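Local atomic coordinates of putative adhesin (Parabacteroides distasonis, PDB entry 3LJY), a protein that is of unknown function but, as a putative lipoprotein adhesin, probably takes part in attachment at the cell surface. Residues 93-98 and 114-119; 127-132 and 145-150; 152-157 and 172-177; 159-164 and 181-186; 200-205 and 218-223. All blocks are in the same frame, centred on the assembly; numbering follows the deposited sequence. Where two conformers were deposited one is given.

Contact 1: residues 93-98 and 114-119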
# COMPACT_ATOMS: atom_id res chain seq x y z
N LYS A 93 0.06 2.25 8.02
CA LYS A 93 1.25 3.05 7.79
C LYS A 93 2.42 2.05 7.75
O LYS A 93 2.61 1.24 8.67
CB LYS A 93 1.42 4.15 8.86
CG LYS A 93 0.70 5.49 8.54
CD LYS A 93 -0.61 5.80 9.34
CE LYS A 93 -1.89 5.21 8.71
NZ LYS A 93 -2.25 5.66 7.30
N VAL A 94 3.17 2.08 6.64
CA VAL A 94 4.18 1.07 6.35
C VAL A 94 5.48 1.77 6.04
O VAL A 94 5.56 2.54 5.09
CB VAL A 94 3.75 0.10 5.19
CG1 VAL A 94 4.74 -1.01 5.07
CG2 VAL A 94 2.34 -0.47 5.44
N SER A 95 6.49 1.54 6.88
CA SER A 95 7.81 2.17 6.76
C SER A 95 8.94 1.15 6.96
O SER A 95 8.71 -0.04 7.17
CB SER A 95 7.96 3.32 7.78
OG SER A 95 6.82 3.46 8.61
N GLY A 96 10.18 1.64 6.92
CA GLY A 96 11.34 0.77 7.11
C GLY A 96 11.44 -0.03 5.84
O GLY A 96 11.22 0.48 4.74
N ASN A 97 11.77 -1.28 5.95
CA ASN A 97 11.76 -2.11 4.77
C ASN A 97 10.67 -3.13 4.88
O ASN A 97 10.87 -4.29 4.54
CB ASN A 97 13.16 -2.73 4.61
CG ASN A 97 13.73 -2.48 3.25
OD1 ASN A 97 13.10 -2.80 2.23
ND2 ASN A 97 14.89 -1.86 3.21
N ALA A 98 9.52 -2.71 5.40
CA ALA A 98 8.46 -3.65 5.75
C ALA A 98 7.82 -4.16 4.48
O ALA A 98 7.82 -3.46 3.47
CB ALA A 98 7.44 -3.02 6.66
N LYS A 114 -0.38 4.29 3.69
CA LYS A 114 0.76 5.13 3.46
C LYS A 114 2.00 4.27 3.55
O LYS A 114 2.20 3.61 4.58
CB LYS A 114 0.83 6.22 4.51
CG LYS A 114 -0.23 7.24 4.32
CD LYS A 114 -0.46 8.08 5.58
CE LYS A 114 -1.73 8.90 5.41
NZ LYS A 114 -1.77 9.64 4.09
N ALA A 115 2.82 4.28 2.49
CA ALA A 115 4.08 3.53 2.45
C ALA A 115 5.24 4.47 2.14
O ALA A 115 5.19 5.26 1.23
CB ALA A 115 3.99 2.39 1.39
N ASN A 116 6.32 4.36 2.89
CA ASN A 116 7.53 5.09 2.55
C ASN A 116 8.80 4.24 2.77
O ASN A 116 8.74 3.01 2.87
CB ASN A 116 7.55 6.41 3.32
CG ASN A 116 7.83 6.24 4.78
OD1 ASN A 116 7.95 5.14 5.29
ND2 ASN A 116 7.96 7.35 5.47
N ALA A 117 9.95 4.90 2.88
CA ALA A 117 11.26 4.24 3.04
C ALA A 117 11.40 3.24 1.90
O ALA A 117 11.30 3.62 0.74
CB ALA A 117 11.39 3.61 4.39
N ASN A 118 11.63 1.98 2.16
CA ASN A 118 11.65 1.07 0.99
C ASN A 118 10.64 -0.04 1.14
O ASN A 118 10.92 -1.19 0.88
CB ASN A 118 13.06 0.56 0.69
CG ASN A 118 13.93 1.63 0.06
OD1 ASN A 118 13.96 1.76 -1.17
ND2 ASN A 118 14.63 2.42 0.89
N SER A 119 9.46 0.35 1.57
CA SER A 119 8.43 -0.61 1.88
C SER A 119 7.76 -1.12 0.62
O SER A 119 7.85 -0.50 -0.44
CB SER A 119 7.42 0.01 2.81
OG SER A 119 8.12 0.50 3.94
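V94 is bonded to the next strand through both of its backbone polar atoms. Its N donates to K114 O at 2.7 Å, and its O accepts from N116 N at 3.0 Å. This is parallel pairing, with K93 beside K114 and V94 beside A115. Beyond V94 and A115 both segments leave the sheet and turn. A third backbone bond, N118 N to G96 O at 3.0 Å, keeps the two turns stacked.

One polar side chain, S119, is buried here. Its OG stands beside its own backbone N (chi1 -55°) and donates to N116 O at 2.8 Å. S119 N donates to the same oxygen, so two donors grip N116 O. The hydroxyl also packs on the other segment, 3.2 Å from S95 C.

Packing fills the rest. V94 CG1 lies 3.7 Å from S119 CB. V94 CB and A115 CB are 4.4 Å apart on the face that also meets V121 of strand 120-123. A117 CB rests against the carbonyl oxygen of G96, at 3.2 Å. On the other face K93 and K114 run side by side, pointing the same way, but K93 has two conformers and its exact fit is doubtful.

These are stacked rungs of a parallel beta-helix, turning the same corner. The buried S119 hydroxyl is paid for within its own turn. The hydrogen bonds found between the segments are all backbone ones, while V94 and A115 face the apolar interior.

Contact 2: residues 127-132 and 145-150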
# COMPACT_ATOMS: atom_id res chain seq x y z
N VAL A 127 -10.30 -6.04 -3.14
CA VAL A 127 -10.58 -4.93 -2.22
C VAL A 127 -11.87 -4.27 -2.66
O VAL A 127 -11.90 -3.61 -3.70
CB VAL A 127 -9.43 -3.90 -2.17
CG1 VAL A 127 -9.77 -2.72 -1.25
CG2 VAL A 127 -8.12 -4.57 -1.65
N THR A 128 -12.94 -4.44 -1.88
CA THR A 128 -14.25 -3.84 -2.19
C THR A 128 -14.54 -2.74 -1.18
O THR A 128 -14.95 -3.00 -0.09
CB THR A 128 -15.37 -4.88 -2.16
OG1 THR A 128 -15.03 -5.95 -3.05
CG2 THR A 128 -16.74 -4.26 -2.58
N VAL A 129 -14.28 -1.48 -1.54
CA VAL A 129 -14.39 -0.40 -0.57
C VAL A 129 -15.07 0.81 -1.18
O VAL A 129 -15.17 0.93 -2.39
CB VAL A 129 -13.01 -0.03 0.07
CG1 VAL A 129 -12.36 -1.27 0.81
CG2 VAL A 129 -12.08 0.50 -0.93
N GLY A 130 -15.57 1.71 -0.34
CA GLY A 130 -16.02 2.98 -0.85
C GLY A 130 -14.84 3.73 -1.42
O GLY A 130 -14.86 4.16 -2.56
N LYS A 131 -13.80 3.90 -0.60
CA LYS A 131 -12.60 4.62 -1.00
C LYS A 131 -11.31 3.85 -0.68
O LYS A 131 -11.15 3.31 0.43
CB LYS A 131 -12.55 5.98 -0.33
CG LYS A 131 -11.76 7.01 -1.13
CD LYS A 131 -10.88 7.86 -0.28
CE LYS A 131 -11.38 9.23 -0.14
NZ LYS A 131 -10.17 10.15 -0.06
N LEU A 132 -10.43 3.75 -1.66
CA LEU A 132 -9.04 3.31 -1.42
C LEU A 132 -8.12 4.52 -1.67
O LEU A 132 -8.16 5.12 -2.74
CB LEU A 132 -8.64 2.12 -2.31
CG LEU A 132 -7.27 1.46 -2.00
CD1 LEU A 132 -7.23 0.97 -0.54
CD2 LEU A 132 -6.92 0.34 -2.98
N ASN A 145 -3.97 -6.25 -6.56
CA ASN A 145 -4.40 -7.21 -7.56
C ASN A 145 -5.79 -6.90 -8.12
O ASN A 145 -6.00 -7.00 -9.32
CB ASN A 145 -4.35 -8.66 -7.02
CG ASN A 145 -2.92 -9.18 -6.81
OD1 ASN A 145 -1.92 -8.55 -7.17
ND2 ASN A 145 -2.82 -10.35 -6.19
N HIS A 146 -6.75 -6.54 -7.27
CA HIS A 146 -8.11 -6.35 -7.73
C HIS A 146 -8.90 -5.38 -6.83
O HIS A 146 -9.06 -5.61 -5.65
CB HIS A 146 -8.75 -7.72 -7.86
CG HIS A 146 -10.16 -7.72 -8.37
ND1 HIS A 146 -11.05 -8.74 -8.11
CD2 HIS A 146 -10.84 -6.83 -9.13
CE1 HIS A 146 -12.21 -8.48 -8.68
NE2 HIS A 146 -12.11 -7.32 -9.30
N LEU A 147 -9.36 -4.28 -7.41
CA LEU A 147 -10.13 -3.26 -6.68
C LEU A 147 -11.55 -3.11 -7.27
O LEU A 147 -11.73 -3.15 -8.48
CB LEU A 147 -9.38 -1.90 -6.74
CG LEU A 147 -10.05 -0.72 -5.98
CD1 LEU A 147 -9.94 -0.88 -4.45
CD2 LEU A 147 -9.53 0.62 -6.45
N GLU A 148 -12.54 -3.02 -6.41
CA GLU A 148 -13.89 -2.60 -6.81
C GLU A 148 -14.32 -1.48 -5.85
O GLU A 148 -14.59 -1.71 -4.68
CB GLU A 148 -14.89 -3.76 -6.81
CG GLU A 148 -14.50 -4.97 -7.67
CD GLU A 148 -14.62 -4.78 -9.21
OE1 GLU A 148 -15.34 -3.88 -9.72
OE2 GLU A 148 -14.01 -5.60 -9.94
N ALA A 149 -14.33 -0.25 -6.35
CA ALA A 149 -14.40 0.94 -5.49
C ALA A 149 -15.32 2.01 -6.06
O ALA A 149 -15.59 2.05 -7.26
CB ALA A 149 -12.98 1.54 -5.23
N ASP A 150 -15.79 2.88 -5.17
CA ASP A 150 -16.45 4.10 -5.59
C ASP A 150 -15.39 5.14 -6.00
O ASP A 150 -15.54 5.83 -7.00
CB ASP A 150 -17.37 4.62 -4.47
CG ASP A 150 -18.60 3.72 -4.26
OD1 ASP A 150 -19.23 3.40 -5.29
OD2 ASP A 150 -18.95 3.33 -3.10
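L147 crosses V127 and L132 at a slant and sets one methyl against both. With CG anti to the backbone N (chi1 -178°) and chi2 at 72°, CD1 reaches the neighbouring strand. CD1 then lies 3.7 Å from V127 CG1 and 3.6 Å from L132 CD2. It also rests against V127 O at 3.4 Å. V129 CG2 is a looser neighbour.

T128 and E148 occupy the opposite face. E148 bends back along its own chain, and its OE2 accepts from H146 NE2 at 2.6 Å through the anti lone pair. The acceptor is 19° out of the imidazole plane. H146 ND1 is bonded to T126 OG1 and E148 OE1 to N168 ND2, so both flat groups are held at two points.

The backbones pair in parallel. V127 N donates to H146 O at 2.8 Å, and E148 N to V127 O at 2.8 Å. The pairing slackens at the corner, where D150 N makes only weak bonds to V129 O and G130 O.

Strands 127-129 and 147-149 are the inner pair of a short parallel sheet of the beta-helix, between strands 106-107 and 167-169. After G130 and D150 the chain turns into the long sheet, where I152 of strand 151-156 packs on L147.

Contact 3: residues 152-157 and 172-177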
# COMPACT_ATOMS: atom_id res chain seq x y z
N ILE A 152 -10.98 5.94 -6.07
CA ILE A 152 -9.55 5.61 -5.96
C ILE A 152 -8.75 6.92 -5.93
O ILE A 152 -8.98 7.83 -6.73
CB ILE A 152 -9.06 4.71 -7.14
CG1 ILE A 152 -7.51 4.49 -7.10
CG2 ILE A 152 -9.47 5.28 -8.48
CD1 ILE A 152 -7.01 3.65 -5.90
N GLU A 153 -7.87 7.03 -4.95
CA GLU A 153 -6.89 8.10 -4.87
C GLU A 153 -5.48 7.52 -4.80
O GLU A 153 -5.23 6.65 -3.97
CB GLU A 153 -7.14 8.93 -3.64
CG GLU A 153 -8.28 9.87 -3.81
CD GLU A 153 -8.46 10.80 -2.63
OE1 GLU A 153 -7.44 11.07 -1.92
OE2 GLU A 153 -9.63 11.26 -2.42
N CYS A 154 -4.62 7.95 -5.72
CA CYS A 154 -3.22 7.54 -5.78
C CYS A 154 -2.27 8.70 -5.81
O CYS A 154 -2.34 9.52 -6.72
CB CYS A 154 -2.93 6.83 -7.08
SG CYS A 154 -3.50 5.22 -7.09
N ASP A 155 -1.33 8.71 -4.89
CA ASP A 155 -0.35 9.76 -4.78
C ASP A 155 1.04 9.21 -4.77
O ASP A 155 1.40 8.56 -3.82
CB ASP A 155 -0.53 10.45 -3.43
CG ASP A 155 -1.06 11.80 -3.57
OD1 ASP A 155 -2.22 11.88 -4.03
OD2 ASP A 155 -0.27 12.77 -3.29
N ILE A 156 1.83 9.46 -5.80
CA ILE A 156 3.26 9.09 -5.79
C ILE A 156 4.05 10.35 -5.59
O ILE A 156 4.06 11.23 -6.44
CB ILE A 156 3.72 8.44 -7.08
CG1 ILE A 156 2.86 7.20 -7.32
CG2 ILE A 156 5.23 8.13 -6.98
CD1 ILE A 156 3.48 6.15 -8.18
N ASP A 157 4.66 10.46 -4.43
CA ASP A 157 5.55 11.59 -4.14
C ASP A 157 7.01 11.15 -4.02
O ASP A 157 7.80 11.87 -3.48
CB ASP A 157 5.10 12.30 -2.85
CG ASP A 157 3.57 12.46 -2.79
N GLY A 172 -11.66 8.65 -9.93
CA GLY A 172 -10.24 8.51 -9.62
C GLY A 172 -9.50 9.82 -9.67
O GLY A 172 -9.77 10.61 -10.52
N ASP A 173 -8.58 10.02 -8.72
CA ASP A 173 -7.66 11.16 -8.69
C ASP A 173 -6.25 10.59 -8.55
O ASP A 173 -5.90 10.07 -7.48
CB ASP A 173 -7.97 12.09 -7.50
CG ASP A 173 -9.17 13.02 -7.74
OD1 ASP A 173 -9.45 13.36 -8.91
OD2 ASP A 173 -9.85 13.40 -6.76
N TYR A 174 -5.45 10.66 -9.62
CA TYR A 174 -4.07 10.17 -9.57
C TYR A 174 -3.12 11.35 -9.61
O TYR A 174 -3.29 12.27 -10.38
CB TYR A 174 -3.74 9.29 -10.77
CG TYR A 174 -4.51 8.01 -11.02
CD1 TYR A 174 -5.37 7.45 -10.07
CD2 TYR A 174 -4.34 7.35 -12.23
CE1 TYR A 174 -6.08 6.23 -10.36
CE2 TYR A 174 -5.01 6.17 -12.52
CZ TYR A 174 -5.87 5.60 -11.59
OH TYR A 174 -6.51 4.45 -11.98
N SER A 175 -2.06 11.30 -8.82
CA SER A 175 -1.07 12.37 -8.76
C SER A 175 0.34 11.80 -8.69
O SER A 175 0.63 10.95 -7.85
CB SER A 175 -1.34 13.22 -7.53
OG SER A 175 -0.62 14.43 -7.58
N ILE A 176 1.22 12.24 -9.59
CA ILE A 176 2.65 11.89 -9.51
C ILE A 176 3.47 13.18 -9.47
O ILE A 176 3.44 13.98 -10.42
CB ILE A 176 3.17 11.00 -10.69
CG1 ILE A 176 2.33 9.72 -10.88
CG2 ILE A 176 4.67 10.67 -10.47
CD1 ILE A 176 2.74 8.79 -12.10
N VAL A 177 4.17 13.39 -8.35
CA VAL A 177 4.98 14.58 -8.11
C VAL A 177 6.47 14.26 -8.25
O VAL A 177 7.30 15.13 -8.57
CB VAL A 177 4.66 15.20 -6.74
CG1 VAL A 177 5.67 16.34 -6.38
CG2 VAL A 177 3.25 15.75 -6.74
O HOH W 1 -4.66 12.07 -5.65
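Y174 and C154 are both turned with the side chain beside the backbone N, at chi1 -60° and -77°. This sets the ring next to the cysteine. C154 CB is 3.9 Å from Y174 CD1. C154 SG lies 4.8 Å from the ring centroid, 39° off the normal, an oblique sulfur-aromatic contact. I152 CG1 comes to the ring edge, 4.0 Å from Y174 CE1. Its other branch, CG2, sits 3.5 Å from G172 CA, where the glycine has no side chain to meet it. I156 CB and I176 CG2 continue this apolar face at 4.2 Å.

Five backbone hydrogen bonds join the strands, alternating in direction from D173 N to I152 O through V177 N to I156 O. This is regular parallel pairing, as between rungs of a beta-helix.

On the other face a water donates to both D155 OD1, at 2.9 Å, and D173 O, at 3.0 Å. It ties the two strands across that surface. E153 OE2 forms salt bridges with K131 and K151.

The two faces thus differ in chemistry. One is an apolar layer of isoleucine, cysteine and tyrosine, packed on I162 and I182 of the facing sheet. The other is polar and acidic, and the lysines would be expected to offset its negative charge.

Contact 4: residues 159-164 and 181-186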
# COMPACT_ATOMS: atom_id res chain seq x y z
N SER A 159 10.31 7.84 -5.47
CA SER A 159 10.90 7.08 -6.60
C SER A 159 10.11 5.77 -6.91
O SER A 159 10.57 4.92 -7.74
CB SER A 159 12.38 6.74 -6.30
N GLY A 160 8.97 5.57 -6.24
CA GLY A 160 8.29 4.28 -6.31
C GLY A 160 7.10 4.24 -7.23
O GLY A 160 6.92 5.11 -8.07
N SER A 161 6.28 3.22 -7.04
CA SER A 161 5.35 2.74 -8.03
C SER A 161 4.09 2.26 -7.34
O SER A 161 4.16 1.67 -6.26
CB SER A 161 6.06 1.56 -8.72
OG SER A 161 5.46 1.11 -9.92
N ILE A 162 2.94 2.53 -7.93
CA ILE A 162 1.71 1.88 -7.56
C ILE A 162 1.23 1.10 -8.77
O ILE A 162 1.06 1.68 -9.84
CB ILE A 162 0.63 2.91 -7.10
CG1 ILE A 162 1.05 3.55 -5.74
CG2 ILE A 162 -0.70 2.25 -6.99
CD1 ILE A 162 0.34 4.88 -5.38
N THR A 163 0.99 -0.23 -8.61
CA THR A 163 0.35 -1.05 -9.65
C THR A 163 -1.06 -1.45 -9.21
O THR A 163 -1.23 -1.88 -8.09
CB THR A 163 1.17 -2.31 -9.96
OG1 THR A 163 2.46 -1.93 -10.42
CG2 THR A 163 0.48 -3.18 -11.01
N ILE A 164 -2.06 -1.26 -10.05
CA ILE A 164 -3.40 -1.79 -9.81
C ILE A 164 -3.77 -2.58 -11.06
O ILE A 164 -3.92 -1.99 -12.15
CB ILE A 164 -4.50 -0.72 -9.54
CG1 ILE A 164 -4.07 0.29 -8.46
CG2 ILE A 164 -5.82 -1.41 -9.12
CD1 ILE A 164 -5.04 1.45 -8.28
N ASP A 181 5.92 5.91 -10.84
CA ASP A 181 5.04 5.36 -11.88
C ASP A 181 3.73 4.86 -11.30
O ASP A 181 3.71 4.33 -10.20
CB ASP A 181 5.69 4.17 -12.59
CG ASP A 181 6.90 4.55 -13.42
OD1 ASP A 181 7.19 5.75 -13.64
OD2 ASP A 181 7.55 3.62 -13.92
N ILE A 182 2.65 5.08 -12.04
CA ILE A 182 1.36 4.48 -11.75
C ILE A 182 1.08 3.55 -12.91
O ILE A 182 1.07 3.99 -14.07
CB ILE A 182 0.23 5.51 -11.64
CG1 ILE A 182 0.33 6.25 -10.30
CG2 ILE A 182 -1.17 4.81 -11.75
CD1 ILE A 182 -0.60 7.52 -10.20
N HIS A 183 0.89 2.26 -12.60
CA HIS A 183 0.54 1.24 -13.60
C HIS A 183 -0.88 0.78 -13.36
O HIS A 183 -1.10 -0.14 -12.58
CB HIS A 183 1.50 0.05 -13.52
CG HIS A 183 2.89 0.39 -13.90
ND1 HIS A 183 3.28 0.64 -15.20
CD2 HIS A 183 4.00 0.54 -13.14
CE1 HIS A 183 4.57 0.93 -15.22
NE2 HIS A 183 5.03 0.86 -13.99
N ALA A 184 -1.84 1.44 -14.00
CA ALA A 184 -3.25 1.19 -13.75
C ALA A 184 -4.06 1.06 -15.04
O ALA A 184 -5.24 1.49 -15.10
CB ALA A 184 -3.83 2.25 -12.87
N PHE A 185 -3.43 0.48 -16.07
CA PHE A 185 -4.11 0.15 -17.32
C PHE A 185 -5.34 -0.75 -17.10
O PHE A 185 -6.33 -0.64 -17.82
CB PHE A 185 -3.17 -0.57 -18.31
CG PHE A 185 -2.37 0.33 -19.21
CD1 PHE A 185 -2.88 1.54 -19.68
CD2 PHE A 185 -1.10 -0.04 -19.62
CE1 PHE A 185 -2.12 2.36 -20.51
CE2 PHE A 185 -0.35 0.78 -20.45
CZ PHE A 185 -0.87 1.97 -20.90
N GLY A 186 -5.24 -1.67 -16.13
CA GLY A 186 -6.30 -2.63 -15.84
C GLY A 186 -7.43 -2.15 -14.93
O GLY A 186 -8.46 -2.83 -14.77
O HOH W 2 -3.07 -2.39 -14.58
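H183 N donates to I162 O at 2.8 Å and almost straight, 172° at the hydrogen. It is the shortest direct bond between the two strands. Strands 161-164 and 181-184 are successive parallel rungs of a beta-helix. D181 N to G160 O, at 3.1 Å, opens the pairing, and I164 N to H183 O, at 2.9 Å, carries it on. The bond from I162 N to D181 O is less sure, because that oxygen is modelled too close to another atom.

S161, T163, D181 and H183 share one face. H183 CG is beside its backbone N (chi1 -65°), and the imidazole lies back along its own strand, toward D181, which brings CD2 near S161 OG. S161 OG, anti to its own N (chi1 -167°), meets the edge of the ring in its plane, 3.6 Å from CD2. T163 OG1 comes in at a slant, 3.8 Å from H183 CB. The far side of the ring is fixed by the next rung: ND1 is hydrogen-bonded to E203 OE1. The imidazole thus touches both adjoining strands, with E203 giving the hydrogen bond.

I162 and I182 point to the opposite face. There they pack into the interior, I162 on V136 and I156, I182 on Y174 and I176.

At the corner the segments part, and a water fills in: it donates to I164 O at 2.6 Å and accepts from G186 N at 2.8 Å.

Contact 5: residues 200-205 and 218-223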
# COMPACT_ATOMS: atom_id res chain seq x y z
N GLY A 200 7.69 11.26 -13.86
CA GLY A 200 6.94 10.05 -13.79
C GLY A 200 6.07 9.68 -14.98
O GLY A 200 5.84 10.49 -15.87
N LEU A 201 5.60 8.42 -14.98
CA LEU A 201 4.67 7.88 -15.99
C LEU A 201 3.39 7.42 -15.33
O LEU A 201 3.45 6.70 -14.35
CB LEU A 201 5.30 6.66 -16.70
CG LEU A 201 4.46 5.72 -17.61
CD1 LEU A 201 3.94 6.40 -18.89
CD2 LEU A 201 5.29 4.46 -17.99
N ALA A 202 2.24 7.84 -15.85
CA ALA A 202 0.93 7.27 -15.43
C ALA A 202 0.34 6.54 -16.62
O ALA A 202 0.13 7.15 -17.67
CB ALA A 202 -0.07 8.32 -14.92
N GLU A 203 0.13 5.24 -16.44
CA GLU A 203 -0.64 4.38 -17.35
C GLU A 203 -2.02 4.16 -16.78
O GLU A 203 -2.17 3.59 -15.70
CB GLU A 203 0.03 3.02 -17.51
CG GLU A 203 1.42 3.07 -18.06
CD GLU A 203 2.04 1.70 -18.24
OE1 GLU A 203 1.71 0.71 -17.47
OE2 GLU A 203 2.89 1.62 -19.17
N VAL A 204 -3.03 4.60 -17.50
CA VAL A 204 -4.39 4.69 -16.95
C VAL A 204 -5.44 4.16 -17.93
O VAL A 204 -5.17 3.93 -19.11
CB VAL A 204 -4.70 6.17 -16.51
CG1 VAL A 204 -3.55 6.74 -15.66
CG2 VAL A 204 -4.97 7.11 -17.70
N HIS A 205 -6.65 3.94 -17.42
CA HIS A 205 -7.78 3.53 -18.24
C HIS A 205 -9.03 4.32 -17.81
O HIS A 205 -9.57 4.14 -16.73
CB HIS A 205 -7.97 2.00 -18.15
CG HIS A 205 -9.12 1.49 -18.96
ND1 HIS A 205 -9.69 0.26 -18.74
CD2 HIS A 205 -9.83 2.06 -19.96
CE1 HIS A 205 -10.70 0.09 -19.59
NE2 HIS A 205 -10.80 1.17 -20.33
N GLY A 218 7.08 14.62 -17.63
CA GLY A 218 6.26 13.47 -17.34
C GLY A 218 5.43 12.99 -18.52
O GLY A 218 5.29 13.70 -19.52
N ASN A 219 4.86 11.79 -18.41
CA ASN A 219 4.04 11.19 -19.48
C ASN A 219 2.79 10.49 -18.94
O ASN A 219 2.84 9.88 -17.89
CB ASN A 219 4.81 10.12 -20.28
CG ASN A 219 5.94 10.69 -21.10
OD1 ASN A 219 7.09 10.54 -20.74
ND2 ASN A 219 5.62 11.34 -22.22
N ILE A 220 1.69 10.58 -19.69
CA ILE A 220 0.45 9.87 -19.41
C ILE A 220 0.08 9.01 -20.64
O ILE A 220 -0.01 9.50 -21.75
CB ILE A 220 -0.74 10.79 -19.04
CG1 ILE A 220 -0.40 11.67 -17.82
CG2 ILE A 220 -2.02 9.92 -18.76
CD1 ILE A 220 -1.48 12.68 -17.39
N ARG A 221 -0.13 7.73 -20.43
CA ARG A 221 -0.63 6.85 -21.47
C ARG A 221 -2.00 6.35 -21.03
O ARG A 221 -2.17 5.91 -19.89
CB ARG A 221 0.33 5.70 -21.66
CG ARG A 221 1.71 6.10 -22.19
CD ARG A 221 1.58 6.50 -23.66
NE ARG A 221 2.79 7.05 -24.26
CZ ARG A 221 3.24 8.31 -24.11
NH1 ARG A 221 2.61 9.19 -23.33
NH2 ARG A 221 4.33 8.68 -24.75
N TYR A 222 -3.00 6.44 -21.89
CA TYR A 222 -4.33 6.00 -21.50
C TYR A 222 -4.94 5.06 -22.51
O TYR A 222 -4.73 5.18 -23.70
CB TYR A 222 -5.28 7.17 -21.26
CG TYR A 222 -5.59 8.03 -22.49
CD1 TYR A 222 -6.69 7.75 -23.33
CD2 TYR A 222 -4.80 9.13 -22.80
CE1 TYR A 222 -6.97 8.55 -24.43
CE2 TYR A 222 -5.09 9.94 -23.91
CZ TYR A 222 -6.18 9.64 -24.71
OH TYR A 222 -6.45 10.44 -25.79
N LYS A 223 -5.68 4.09 -21.99
CA LYS A 223 -6.58 3.25 -22.78
C LYS A 223 -7.96 3.88 -22.69
O LYS A 223 -8.35 4.45 -21.65
CB LYS A 223 -6.60 1.81 -22.25
CG LYS A 223 -5.26 1.07 -22.41
CD LYS A 223 -5.30 -0.41 -21.94
CE LYS A 223 -4.12 -1.22 -22.52
NZ LYS A 223 -3.66 -2.35 -21.65
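V204 CG2 is the main bump on the buried face. With CG1 beside the backbone N (chi1 -48°), CG2 falls between N and the carbonyl carbon and presses on Y222 CB at 3.6 Å. I220 CG2 is also near, at 4.2 Å, so the methyl sits over the notch between the two side chains. A202 is small, and I220 leans toward it, CG1 lying 4.4 Å from A202 CB. The phenol of Y222 leads away, on to L210.

These are rungs near the C-terminal end of the parallel beta-helix. The strands are twisted by 19°, and five backbone bonds keep them in step, from N219 N to G200 O through K223 N to V204 O.

On the other face L201 reaches across. Its CD1 drops between N219 CB, at 4.1 Å, and R221 CG, at 4.0 Å, and the leucine crosses the arginine at about a right angle. R221 then folds back over its own strand, where NH1 donates to I220 O at 3.1 Å from 68° above the carbonyl plane. T237 and E239 of the next rung hold the guanidinium. H205 crosses K223 likewise, with the edge atom CD2 of its ring 3.3 Å from K223 O.

In the fold
From the N terminus, contact 1 is the first of the five and closes the loop between strands 91-94 and 110-115. Contact 2 then closes the loop between strands 127-129 and 147-149, in the short sheet. Contacts 3 and 4 cross: their segments alternate along the chain, and their centres lie about 10 Å apart. They sit on facing sheets, joined by apolar side chains. Contact 5 follows toward the C terminus. It touches contact 3 through the interior and contact 4 between neighbouring strands 181-184 and 201-206. Contact 2 touches contact 3 through K131 and E153, while contact 1 touches none of the others. Together they tie successive coils of one solenoid, on several of its faces.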